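Local atomic coordinates of cell division protein FtsZ 1 (Methanocaldococcus jannaschii, PDB entry 2VAP), a protein that binds GTP and probably hydrolyses it, and probably polymerises into the contractile Z ring at the future site of cell division. Residues T66-I69 with Q75-R78. Numbering follows the deposited sequence.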
loop_
_atom_site.group_PDB
_atom_site.type_symbol
_atom_site.label_atom_id
_atom_site.label_comp_id
_atom_site.label_asym_id
_atom_site.label_seq_id
_atom_site.Cartn_x
_atom_site.Cartn_y
_atom_site.Cartn_z
ATOM N N THR A 66 -5.048 12.030 -4.409
ATOM C CA THR A 66 -4.727 11.880 -2.989
ATOM C C THR A 66 -5.791 12.519 -2.105
ATOM O O THR A 66 -6.133 13.691 -2.274
ATOM C CB THR A 66 -3.336 12.459 -2.635
ATOM O OG1 THR A 66 -3.215 13.786 -3.164
ATOM C CG2 THR A 66 -2.224 11.579 -3.197
ATOM N N VAL A 67 -6.316 11.730 -1.171
ATOM C CA VAL A 67 -7.320 12.202 -0.222
ATOM C C VAL A 67 -6.820 11.978 1.205
ATOM O O VAL A 67 -6.410 10.874 1.562
ATOM C CB VAL A 67 -8.692 11.499 -0.432
ATOM C CG1 VAL A 67 -9.709 11.950 0.616
ATOM C CG2 VAL A 67 -9.229 11.769 -1.833
ATOM N N ALA A 68 -6.841 13.039 2.007
ATOM C CA ALA A 68 -6.473 12.948 3.415
ATOM C C ALA A 68 -7.701 13.165 4.287
ATOM O O ALA A 68 -8.430 14.145 4.112
ATOM C CB ALA A 68 -5.394 13.965 3.753
ATOM N N ILE A 69 -7.938 12.238 5.209
ATOM C CA ILE A 69 -9.033 12.379 6.168
ATOM C C ILE A 69 -8.517 12.304 7.604
ATOM O O ILE A 69 -7.583 11.553 7.904
ATOM C CB ILE A 69 -10.195 11.362 5.931
ATOM C CG1 ILE A 69 -9.809 9.944 6.367
ATOM C CG2 ILE A 69 -10.669 11.399 4.468
ATOM C CD1 ILE A 69 -11.002 9.035 6.629
ATOM N N GLN A 75 -3.659 18.489 12.425
ATOM C CA GLN A 75 -2.918 17.565 11.565
ATOM C C GLN A 75 -3.365 17.665 10.106
ATOM O O GLN A 75 -2.537 17.622 9.194
ATOM C CB GLN A 75 -3.060 16.121 12.066
ATOM C CG GLN A 75 -2.467 15.871 13.455
ATOM C CD GLN A 75 -2.543 14.413 13.899
ATOM O OE1 GLN A 75 -1.718 13.955 14.689
ATOM N NE2 GLN A 75 -3.534 13.684 13.399
ATOM N N LEU A 76 -4.673 17.811 9.893
ATOM C CA LEU A 76 -5.242 17.834 8.543
ATOM C C LEU A 76 -4.839 19.062 7.720
ATOM O O LEU A 76 -4.552 18.944 6.529
ATOM C CB LEU A 76 -6.771 17.707 8.593
ATOM C CG LEU A 76 -7.491 17.525 7.250
ATOM C CD1 LEU A 76 -7.205 16.154 6.633
ATOM C CD2 LEU A 76 -8.980 17.733 7.418
ATOM N N ILE A 77 -4.820 20.232 8.354
ATOM C CA ILE A 77 -4.542 21.482 7.638
ATOM C C ILE A 77 -3.088 21.612 7.150
ATOM O O ILE A 77 -2.837 22.224 6.109
ATOM C CB ILE A 77 -5.048 22.730 8.434
ATOM C CG1 ILE A 77 -6.373 23.234 7.846
ATOM C CG2 ILE A 77 -4.033 23.866 8.422
ATOM C CD1 ILE A 77 -7.532 22.243 7.919
ATOM N N ARG A 78 -2.146 21.018 7.880
ATOM C CA ARG A 78 -0.741 21.024 7.454
ATOM C C ARG A 78 -0.406 19.899 6.463
ATOM O O ARG A 78 0.708 19.837 5.936
ATOM C CB ARG A 78 0.219 21.019 8.654
ATOM C CG ARG A 78 -0.019 19.929 9.686
ATOM C CD ARG A 78 1.064 19.963 10.755
ATOM N NE ARG A 78 0.615 19.377 12.018
ATOM C CZ ARG A 78 0.193 20.078 13.068
ATOM N NH1 ARG A 78 0.157 21.406 13.025
ATOM N NH2 ARG A 78 -0.194 19.449 14.169
#
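L76, on the short helix 73-77, meets A68 and the backbone of I69 on strand 64-70, the nearest pair of CA atoms being those of I69 and L76, 7.1 Å apart, with no hydrogen bond between the segments. One methyl group does the touching. L76 has its CG anti to the backbone N (chi1 -172°), which carries the branched end in towards the strand, and CD1 comes to rest 4.0 Å from A68 CB. The same methyl lies 3.4 Å from A68 O and 3.8 Å from A68 C, so it packs against the peptide group linking A68 to I69 as well as against a side chain; I69 C, 4.2 Å from L76 CD1, is a looser neighbour. Leucine suits this place because its branched end reaches across the gap from a backbone that keeps its distance; alanine suits the strand because its single methyl, directed at the helix, lets the leucine come down close to the main chain. Around this pair, N50 of helix 46-59 touches both side chains, T79 and A81 lie against A68, and L86 of strand 83-86 adjoins L76. The CB of I69 is directed away from the helix, and its side chain touches C45 and I85; V67 packs on V43 and I85. Beta-branched residues such as these favour extended backbone. The strand is held in the sheet by backbone bonds from A68 to K83 and I85 and from V67 to V42 and G44, while D72 OD1 accepts a bond from Q75 N. Strand 64-70, helix 73-77 and strand 83-86 form a beta-alpha-beta crossover in the parallel sheet of the Rossmann-like GTPase domain shared by FtsZ and tubulin; here the bound GDP lies about 9 Å from the I69 side chain.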